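Local coordinates for putative alpha-N-acetylgalactosaminidase (Bacillus halodurans C-125, PDB 3CC1), which probably cleaves terminal alpha-linked N-acetylgalactosamine from glycoconjugates with a TIM-barrel-like domain followed by a C-terminal beta sandwich, at residues W308-S313 against W359-R364; L382-D387 against Q407-S412; V395-V400 against L427-D432. One frame throughout, in Å; residues are numbered along the deposited sequence.

Contact 1 joins two domains: the end of helix 298-310 meets strand 356-362 of the large C-terminal sheet, every touching residue is buried, and the chemistry is apolar throughout. Contacts 2 and 3 lie within the C-terminal sandwich, their centres about 10 Å apart, and they adjoin each other, since strand 395-399 is flanked by 404-409 on one edge and by 424-431 on the other. Contact 3 is held by main-chain hydrogen bonds and has one face at the surface; contact 2 combines a buried leucine-phenylalanine cluster with two bridging waters. All three reach the large antiparallel sheet; contact 1 touches neither of the others.

Contact 1 (W308-S313 against W359-R364); sequences WAICHS and WAANGR. Unlike the reference sequence in segment 308-313: His312 (reference Arg).
Ile310, in the last turn of helix 298-310, faces Ala361 on strand 356-362 with their CA atoms 6.7 Å apart, and no hydrogen bond crosses between 308-313 and 359-364. The helix ends in a Schellman motif: His312 has positive phi (68°), and Ser313 N reaches back to Trp308 O at 3.1 Å while His312 N bonds to Ala309 O. Ile310 carries most of the contact with its two branches. Its CG2 methyl lies 3.8 Å from Trp359 CB and also meets the near part of the indole, approaching the ring obliquely. The other branch has CG1 anti to the backbone N (chi1 -157°), which carries CD1 out to the strand, against the Ala360-Ala361 peptide, 4.0 Å from Ala361 N, and to the Ala361 methyl, 4.1 Å from CD1 to CB. Cys311 adds a smaller touch through its CB, 4.1 Å from Trp359 CZ3 on the six-membered ring. Cutting Ile310 back to alanine would remove both branches and would probably leave a gap between Trp359 CB and the Ala361 methyl. Behind the helix end, Ile340 of helix 335-343 also packs on Ile310, while Cys257 and Glu261 of helix 247-262 pack on Trp359. The contact thus joins a helix of the TIM-barrel-like domain to the C-terminal sheet. With no polar pair between 308-313 and 359-364, their contact probably depends on shape and exclusion of water; the polar tie beside it is a hydrogen bond from Asn347 ND2, on strand 345-353, to Ile310 O.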
loop_
_atom_site.group_PDB
_atom_site.type_symbol
_atom_site.label_atom_id
_atom_site.label_comp_id
_atom_site.label_asym_id
_atom_site.label_seq_id
_atom_site.Cartn_x
_atom_site.Cartn_y
_atom_site.Cartn_z
ATOM N N TRP A 308 -4.786 -8.711 -21.041
ATOM C CA TRP A 308 -3.706 -8.867 -22.011
ATOM C C TRP A 308 -4.132 -8.290 -23.360
ATOM O O TRP A 308 -3.373 -7.614 -24.007
ATOM C CB TRP A 308 -3.331 -10.342 -22.233
ATOM C CG TRP A 308 -2.258 -10.976 -21.341
ATOM C CD1 TRP A 308 -1.189 -11.690 -21.778
ATOM C CD2 TRP A 308 -2.188 -11.007 -19.893
ATOM N NE1 TRP A 308 -0.452 -12.154 -20.719
ATOM C CE2 TRP A 308 -1.043 -11.757 -19.550
ATOM C CE3 TRP A 308 -2.957 -10.462 -18.868
ATOM C CZ2 TRP A 308 -0.677 -11.994 -18.241
ATOM C CZ3 TRP A 308 -2.580 -10.706 -17.539
ATOM C CH2 TRP A 308 -1.450 -11.455 -17.247
ATOM N N ALA A 309 -5.359 -8.553 -23.754
ATOM C CA ALA A 309 -5.903 -8.001 -25.023
ATOM C C ALA A 309 -5.967 -6.476 -25.005
ATOM O O ALA A 309 -5.430 -5.822 -25.875
ATOM C CB ALA A 309 -7.306 -8.572 -25.316
ATOM N N ILE A 310 -6.581 -5.924 -23.967
ATOM C CA ILE A 310 -6.902 -4.499 -23.910
ATOM C C ILE A 310 -5.654 -3.651 -23.704
ATOM O O ILE A 310 -5.639 -2.486 -24.078
ATOM C CB ILE A 310 -7.947 -4.201 -22.803
ATOM C CG1 ILE A 310 -8.702 -2.886 -23.097
ATOM C CG2 ILE A 310 -7.281 -4.148 -21.417
ATOM C CD1 ILE A 310 -9.965 -3.068 -23.850
ATOM N N CYS A 311 -4.569 -4.230 -23.184
ATOM C CA CYS A 311 -3.347 -3.430 -23.035
ATOM C C CYS A 311 -2.245 -3.681 -24.107
ATOM O O CYS A 311 -1.169 -3.082 -24.061
ATOM C CB CYS A 311 -2.816 -3.506 -21.605
ATOM S SG CYS A 311 -1.882 -4.933 -21.261
ATOM N N HIS A 312 -2.557 -4.509 -25.104
ATOM C CA HIS A 312 -1.616 -4.823 -26.205
ATOM C C HIS A 312 -0.401 -5.640 -25.739
ATOM O O HIS A 312 0.694 -5.454 -26.231
ATOM C CB HIS A 312 -1.113 -3.548 -26.884
ATOM C CG HIS A 312 -2.140 -2.829 -27.710
ATOM N ND1 HIS A 312 -2.902 -3.458 -28.667
ATOM C CD2 HIS A 312 -2.477 -1.518 -27.765
ATOM C CE1 HIS A 312 -3.681 -2.574 -29.260
ATOM N NE2 HIS A 312 -3.429 -1.385 -28.745
ATOM N N SER A 313 -0.593 -6.558 -24.803
ATOM C CA SER A 313 0.488 -7.439 -24.423
ATOM C C SER A 313 0.760 -8.436 -25.577
ATOM O O SER A 313 -0.199 -8.912 -26.237
ATOM C CB SER A 313 0.116 -8.211 -23.146
ATOM O OG SER A 313 1.195 -9.036 -22.676
ATOM N N TRP A 359 -11.071 -0.910 -18.036
ATOM C CA TRP A 359 -10.127 -0.450 -19.053
ATOM C C TRP A 359 -10.973 -0.270 -20.335
ATOM O O TRP A 359 -12.060 -0.847 -20.446
ATOM C CB TRP A 359 -9.011 -1.479 -19.355
ATOM C CG TRP A 359 -7.933 -1.601 -18.316
ATOM C CD1 TRP A 359 -8.079 -2.091 -17.046
ATOM C CD2 TRP A 359 -6.552 -1.294 -18.459
ATOM N NE1 TRP A 359 -6.901 -2.049 -16.388
ATOM C CE2 TRP A 359 -5.940 -1.569 -17.225
ATOM C CE3 TRP A 359 -5.781 -0.803 -19.500
ATOM C CZ2 TRP A 359 -4.597 -1.376 -17.002
ATOM C CZ3 TRP A 359 -4.468 -0.590 -19.283
ATOM C CH2 TRP A 359 -3.871 -0.885 -18.033
ATOM N N ALA A 360 -10.467 0.517 -21.275
ATOM C CA ALA A 360 -11.136 0.776 -22.548
ATOM C C ALA A 360 -10.167 0.906 -23.722
ATOM O O ALA A 360 -8.949 1.151 -23.575
ATOM C CB ALA A 360 -12.015 2.032 -22.431
ATOM N N ALA A 361 -10.731 0.747 -24.909
ATOM C CA ALA A 361 -10.024 1.024 -26.151
ATOM C C ALA A 361 -11.013 1.326 -27.262
ATOM O O ALA A 361 -12.225 1.147 -27.122
ATOM C CB ALA A 361 -9.077 -0.160 -26.568
ATOM N N ASN A 362 -10.460 1.785 -28.370
ATOM C CA ASN A 362 -11.243 2.153 -29.522
ATOM C C ASN A 362 -10.844 1.328 -30.719
ATOM O O ASN A 362 -9.669 1.067 -30.962
ATOM C CB ASN A 362 -11.097 3.646 -29.821
ATOM C CG ASN A 362 -11.824 4.507 -28.793
ATOM O OD1 ASN A 362 -11.420 4.605 -27.653
ATOM N ND2 ASN A 362 -12.906 5.068 -29.180
ATOM N N GLY A 363 -11.864 0.893 -31.453
ATOM C CA GLY A 363 -11.665 0.153 -32.676
ATOM C C GLY A 363 -11.578 1.125 -33.825
ATOM O O GLY A 363 -11.664 2.328 -33.639
ATOM N N ARG A 364 -11.398 0.598 -35.018
ATOM C CA ARG A 364 -11.047 1.425 -36.154
ATOM C C ARG A 364 -12.241 1.414 -37.074
ATOM O O ARG A 364 -12.141 1.774 -38.219
ATOM C CB ARG A 364 -9.772 0.898 -36.860
ATOM C CG ARG A 364 -8.422 1.072 -36.030
ATOM C CD ARG A 364 -7.836 2.542 -36.094
#

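Contact 2 (L382-D387 against Q407-S412); sequences LQFRLD and QSLAPS
Leu386 and Leu409 run antiparallel alongside one another, with Leu386 CG 4.0 Å from Leu409 CD2. The same Leu409 methyl reaches the Phe384 ring, 3.6 Å from its CE2 and a little farther from CD2, in an oblique approach. This one methyl, Leu409 CD2, therefore touches both neighbours, the phenylalanine and the second leucine, from roughly perpendicular directions. Phe384 sets CG roughly opposite its N, at chi1 152°, and this brings the end of the ring nearer to Leu409 than its CB direction alone would suggest. Leu386 has the other placement, CG anti to the carbonyl carbon (chi1 -69°); its CD1 lies 3.4 Å from Leu409 O and runs on to the Ala410-Pro411 peptide and the CD of the proline ring. These side chains form part of the apolar filling between the two layers of the C-terminal beta sandwich: Phe415 of strand 415-419 packs on both Phe384 and Leu409, and Leu429 of strand 424-431 on Phe384 and Leu386. Where the chains leave their strands, water takes over. One water accepts from Leu386 N and donates to Ala410 O, 2.9 Å away; a second donates to Asp387 OD2 and to Pro411 O, the latter at 2.6 Å. Asp387 is held from its own segment as well, for Arg385 grips the carboxylate side-on through NE and NH2, both carboxylate oxygens lying close to the guanidinium plane and using their syn lone pairs. The NH2-to-OD1 salt bridge measures 3.1 Å, and Arg385 NH2 also bonds to Ile264 O of the second subunit.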
loop_
_atom_site.group_PDB
_atom_site.type_symbol
_atom_site.label_atom_id
_atom_site.label_comp_id
_atom_site.label_asym_id
_atom_site.label_seq_id
_atom_site.Cartn_x
_atom_site.Cartn_y
_atom_site.Cartn_z
ATOM N N LEU A 382 -20.481 -4.356 -11.233
ATOM C CA LEU A 382 -19.658 -3.377 -11.943
ATOM C C LEU A 382 -20.517 -2.408 -12.750
ATOM O O LEU A 382 -21.459 -2.816 -13.388
ATOM C CB LEU A 382 -18.644 -4.090 -12.836
ATOM C CG LEU A 382 -17.430 -4.213 -11.907
ATOM C CD1 LEU A 382 -17.527 -5.474 -11.070
ATOM C CD2 LEU A 382 -16.240 -4.093 -12.689
ATOM N N GLN A 383 -20.169 -1.127 -12.685
ATOM C CA GLN A 383 -20.910 -0.073 -13.364
ATOM C C GLN A 383 -20.058 0.534 -14.464
ATOM O O GLN A 383 -18.831 0.529 -14.415
ATOM C CB GLN A 383 -21.257 1.092 -12.437
ATOM C CG GLN A 383 -21.823 0.777 -11.068
ATOM C CD GLN A 383 -23.347 0.708 -11.006
ATOM O OE1 GLN A 383 -24.081 1.395 -11.757
ATOM N NE2 GLN A 383 -23.843 -0.117 -10.066
ATOM N N PHE A 384 -20.743 1.147 -15.406
ATOM C CA PHE A 384 -20.086 1.841 -16.460
ATOM C C PHE A 384 -21.024 2.870 -17.071
ATOM O O PHE A 384 -22.230 2.636 -17.181
ATOM C CB PHE A 384 -19.557 0.781 -17.459
ATOM C CG PHE A 384 -19.447 1.265 -18.819
ATOM C CD1 PHE A 384 -18.419 2.077 -19.170
ATOM C CD2 PHE A 384 -20.359 0.897 -19.745
ATOM C CE1 PHE A 384 -18.343 2.568 -20.435
ATOM C CE2 PHE A 384 -20.306 1.376 -21.001
ATOM C CZ PHE A 384 -19.307 2.228 -21.349
ATOM N N ARG A 385 -20.471 4.025 -17.433
ATOM C CA ARG A 385 -21.211 5.077 -18.164
ATOM C C ARG A 385 -20.431 5.532 -19.374
ATOM O O ARG A 385 -19.194 5.521 -19.406
ATOM C CB ARG A 385 -21.481 6.312 -17.279
ATOM C CG ARG A 385 -22.237 6.078 -16.000
ATOM C CD ARG A 385 -22.360 7.421 -15.204
ATOM N NE ARG A 385 -21.071 8.080 -15.121
ATOM C CZ ARG A 385 -20.151 7.872 -14.183
ATOM N NH1 ARG A 385 -20.386 7.050 -13.177
ATOM N NH2 ARG A 385 -18.979 8.454 -14.288
ATOM N N LEU A 386 -21.167 5.927 -20.388
ATOM C CA LEU A 386 -20.559 6.373 -21.646
ATOM C C LEU A 386 -19.594 7.554 -21.471
ATOM O O LEU A 386 -18.620 7.686 -22.204
ATOM C CB LEU A 386 -21.648 6.687 -22.683
ATOM C CG LEU A 386 -22.410 5.450 -23.191
ATOM C CD1 LEU A 386 -23.611 5.824 -24.137
ATOM C CD2 LEU A 386 -21.466 4.441 -23.906
ATOM N N ASP A 387 -19.869 8.418 -20.502
ATOM C CA ASP A 387 -19.012 9.600 -20.259
ATOM C C ASP A 387 -17.588 9.233 -19.846
ATOM O O ASP A 387 -16.692 10.035 -19.941
ATOM C CB ASP A 387 -19.646 10.602 -19.260
ATOM C CG ASP A 387 -20.100 9.959 -17.932
ATOM O OD1 ASP A 387 -19.242 9.508 -17.152
ATOM O OD2 ASP A 387 -21.322 9.935 -17.678
ATOM N N GLN A 407 -27.565 -5.110 -24.430
ATOM C CA GLN A 407 -28.584 -4.048 -24.377
ATOM C C GLN A 407 -28.082 -2.783 -25.003
ATOM O O GLN A 407 -26.904 -2.654 -25.335
ATOM C CB GLN A 407 -28.895 -3.678 -22.942
ATOM C CG GLN A 407 -27.677 -3.119 -22.233
ATOM C CD GLN A 407 -27.962 -2.639 -20.801
ATOM O OE1 GLN A 407 -27.934 -3.429 -19.870
ATOM N NE2 GLN A 407 -28.183 -1.337 -20.631
ATOM N N SER A 408 -28.977 -1.808 -25.111
ATOM C CA SER A 408 -28.567 -0.494 -25.551
ATOM C C SER A 408 -28.246 0.309 -24.295
ATOM O O SER A 408 -28.612 -0.101 -23.183
ATOM C CB SER A 408 -29.664 0.138 -26.401
ATOM O OG SER A 408 -30.670 0.639 -25.555
ATOM N N LEU A 409 -27.475 1.381 -24.439
ATOM C CA LEU A 409 -27.104 2.199 -23.306
ATOM C C LEU A 409 -27.035 3.628 -23.781
ATOM O O LEU A 409 -26.337 3.915 -24.752
ATOM C CB LEU A 409 -25.742 1.748 -22.738
ATOM C CG LEU A 409 -25.293 2.502 -21.484
ATOM C CD1 LEU A 409 -26.197 2.120 -20.273
ATOM C CD2 LEU A 409 -23.763 2.225 -21.215
ATOM N N ALA A 410 -27.775 4.502 -23.097
ATOM C CA ALA A 410 -27.883 5.920 -23.410
ATOM C C ALA A 410 -26.915 6.704 -22.530
ATOM O O ALA A 410 -26.525 6.238 -21.452
ATOM C CB ALA A 410 -29.342 6.413 -23.164
ATOM N N PRO A 411 -26.508 7.898 -22.967
ATOM C CA PRO A 411 -25.598 8.649 -22.100
ATOM C C PRO A 411 -26.163 8.942 -20.675
ATOM O O PRO A 411 -25.398 9.116 -19.699
ATOM C CB PRO A 411 -25.402 9.945 -22.883
ATOM C CG PRO A 411 -25.603 9.566 -24.265
ATOM C CD PRO A 411 -26.750 8.604 -24.231
ATOM N N SER A 412 -27.486 8.967 -20.539
ATOM C CA SER A 412 -28.068 9.275 -19.236
ATOM C C SER A 412 -28.170 8.067 -18.304
ATOM O O SER A 412 -28.716 8.195 -17.215
ATOM C CB SER A 412 -29.468 9.848 -19.403
ATOM O OG SER A 412 -30.287 8.947 -20.143
HETATM O O HOH W 1 -23.987 5.820 -20.109
HETATM O O HOH W 2 -22.775 9.154 -19.908
#

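Contact 3 (V395-V400 against L427-D432); sequences VQLFNV and LKLSPD
Strands 395-399 and 424-431 pair antiparallel inside the large sheet of the C-terminal domain, their local axes 4.5 Å apart at closest and their directions 152° apart. Two hydrogen-bonded pairs carry the register. In the first, Gln396 and Ser430 exchange bonds, Gln396 N to Ser430 O at 2.9 Å and Ser430 N to Gln396 O at 3.0 Å; in the second, Phe398 and Lys428 do the same, Lys428 N lying 2.8 Å from Phe398 O. CA-H...O contacts accompany them, such as Leu429 CA to Gln396 O. Both strands are inner ones of the sandwich's large sheet, with 404-409 beyond 395-399 and 368-374 beyond 424-431. On the buried face Leu397 and Leu429 lie alongside, both heading into the sandwich interior, CD2 of the former 3.5 Å from CG of the latter, and Phe415 of the second sheet packs on Leu397. On the opposite face the Phe398 ring turns its edge to Ser430, CE1 being 3.2 Å from OG. The bend of Lys428 at chi3 (83°) goes with NZ standing over the Phe398 ring, 5.7 Å from its centroid and 21° off its normal, a long and at most weak attraction; NZ also hydrogen-bonds a bound polyether. Phe398, Lys428 and Ser430 line the pocket for that molecule, probably picked up from the crystallisation liquor, together with Gly336, Glu367 and Tyr369.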
loop_
_atom_site.group_PDB
_atom_site.type_symbol
_atom_site.label_atom_id
_atom_site.label_comp_id
_atom_site.label_asym_id
_atom_site.label_seq_id
_atom_site.Cartn_x
_atom_site.Cartn_y
_atom_site.Cartn_z
ATOM N N VAL A 395 -25.550 3.745 -27.565
ATOM C CA VAL A 395 -24.812 2.642 -28.167
ATOM C C VAL A 395 -25.519 1.334 -27.910
ATOM O O VAL A 395 -26.387 1.237 -27.041
ATOM C CB VAL A 395 -23.337 2.517 -27.599
ATOM C CG1 VAL A 395 -22.542 3.779 -27.835
ATOM C CG2 VAL A 395 -23.326 2.101 -26.085
ATOM N N GLN A 396 -25.171 0.343 -28.740
ATOM C CA GLN A 396 -25.499 -1.085 -28.562
ATOM C C GLN A 396 -24.329 -1.767 -27.827
ATOM O O GLN A 396 -23.173 -1.505 -28.144
ATOM C CB GLN A 396 -25.739 -1.757 -29.952
ATOM C CG GLN A 396 -27.218 -1.750 -30.478
ATOM C CD GLN A 396 -27.396 -1.790 -32.002
ATOM O OE1 GLN A 396 -28.232 -1.044 -32.542
ATOM N NE2 GLN A 396 -26.674 -2.666 -32.693
ATOM N N LEU A 397 -24.614 -2.602 -26.825
ATOM C CA LEU A 397 -23.551 -3.300 -26.084
ATOM C C LEU A 397 -23.575 -4.778 -26.407
ATOM O O LEU A 397 -24.631 -5.412 -26.352
ATOM C CB LEU A 397 -23.672 -3.143 -24.562
ATOM C CG LEU A 397 -23.653 -1.762 -23.907
ATOM C CD1 LEU A 397 -23.712 -1.900 -22.390
ATOM C CD2 LEU A 397 -22.397 -1.009 -24.317
ATOM N N PHE A 398 -22.397 -5.311 -26.729
ATOM C CA PHE A 398 -22.217 -6.745 -27.028
ATOM C C PHE A 398 -21.161 -7.343 -26.139
ATOM O O PHE A 398 -20.187 -6.670 -25.772
ATOM C CB PHE A 398 -21.783 -6.982 -28.475
ATOM C CG PHE A 398 -22.748 -6.489 -29.488
ATOM C CD1 PHE A 398 -22.766 -5.147 -29.867
ATOM C CD2 PHE A 398 -23.636 -7.344 -30.071
ATOM C CE1 PHE A 398 -23.648 -4.685 -30.818
ATOM C CE2 PHE A 398 -24.549 -6.870 -31.034
ATOM C CZ PHE A 398 -24.545 -5.547 -31.392
ATOM N N ASN A 399 -21.399 -8.597 -25.781
ATOM C CA ASN A 399 -20.452 -9.458 -25.078
ATOM C C ASN A 399 -19.514 -10.049 -26.112
ATOM O O ASN A 399 -19.924 -10.832 -26.952
ATOM C CB ASN A 399 -21.221 -10.568 -24.351
ATOM C CG ASN A 399 -20.303 -11.560 -23.609
ATOM O OD1 ASN A 399 -19.183 -11.813 -23.992
ATOM N ND2 ASN A 399 -20.836 -12.161 -22.561
ATOM N N VAL A 400 -18.257 -9.646 -26.086
ATOM C CA VAL A 400 -17.328 -10.013 -27.185
ATOM C C VAL A 400 -17.050 -11.517 -27.194
ATOM O O VAL A 400 -17.045 -12.147 -28.237
ATOM C CB VAL A 400 -16.007 -9.215 -27.136
ATOM C CG1 VAL A 400 -15.015 -9.769 -28.211
ATOM C CG2 VAL A 400 -16.272 -7.711 -27.321
ATOM N N LEU A 427 -16.798 -5.863 -23.351
ATOM C CA LEU A 427 -17.903 -5.282 -24.100
ATOM C C LEU A 427 -17.410 -4.603 -25.367
ATOM O O LEU A 427 -16.330 -3.989 -25.393
ATOM C CB LEU A 427 -18.669 -4.253 -23.262
ATOM C CG LEU A 427 -19.195 -4.649 -21.877
ATOM C CD1 LEU A 427 -19.503 -3.434 -21.055
ATOM C CD2 LEU A 427 -20.446 -5.501 -22.024
ATOM N N LYS A 428 -18.203 -4.765 -26.418
ATOM C CA LYS A 428 -18.111 -3.902 -27.603
ATOM C C LYS A 428 -19.248 -2.916 -27.575
ATOM O O LYS A 428 -20.404 -3.293 -27.382
ATOM C CB LYS A 428 -18.173 -4.705 -28.901
ATOM C CG LYS A 428 -18.084 -3.832 -30.166
ATOM C CD LYS A 428 -17.834 -4.634 -31.418
ATOM C CE LYS A 428 -19.081 -5.224 -32.027
ATOM N NZ LYS A 428 -18.720 -6.051 -33.243
ATOM N N LEU A 429 -18.909 -1.648 -27.776
ATOM C CA LEU A 429 -19.876 -0.585 -27.831
ATOM C C LEU A 429 -19.958 -0.140 -29.266
ATOM O O LEU A 429 -18.987 0.418 -29.786
ATOM C CB LEU A 429 -19.427 0.605 -26.975
ATOM C CG LEU A 429 -19.447 0.537 -25.454
ATOM C CD1 LEU A 429 -18.744 -0.679 -24.969
ATOM C CD2 LEU A 429 -18.826 1.767 -24.848
ATOM N N SER A 430 -21.072 -0.399 -29.934
ATOM C CA SER A 430 -21.205 0.113 -31.295
ATOM C C SER A 430 -22.289 1.162 -31.401
ATOM O O SER A 430 -23.166 1.246 -30.554
ATOM C CB SER A 430 -21.370 -1.012 -32.354
ATOM O OG SER A 430 -22.309 -1.984 -31.976
ATOM N N PRO A 431 -22.209 1.989 -32.440
ATOM C CA PRO A 431 -23.178 3.021 -32.620
ATOM C C PRO A 431 -24.588 2.467 -32.681
ATOM O O PRO A 431 -24.839 1.391 -33.229
ATOM C CB PRO A 431 -22.787 3.678 -33.943
ATOM C CG PRO A 431 -21.614 2.966 -34.466
ATOM C CD PRO A 431 -21.241 1.880 -33.541
ATOM N N ASP A 432 -25.490 3.197 -32.063
ATOM C CA ASP A 432 -26.870 2.811 -32.030
ATOM C C ASP A 432 -27.391 2.849 -33.450
ATOM O O ASP A 432 -27.228 3.837 -34.168
ATOM C CB ASP A 432 -27.670 3.794 -31.213
ATOM C CG ASP A 432 -29.045 3.300 -30.915
ATOM O OD1 ASP A 432 -29.179 2.094 -30.591
ATOM O OD2 ASP A 432 -29.972 4.151 -30.957
#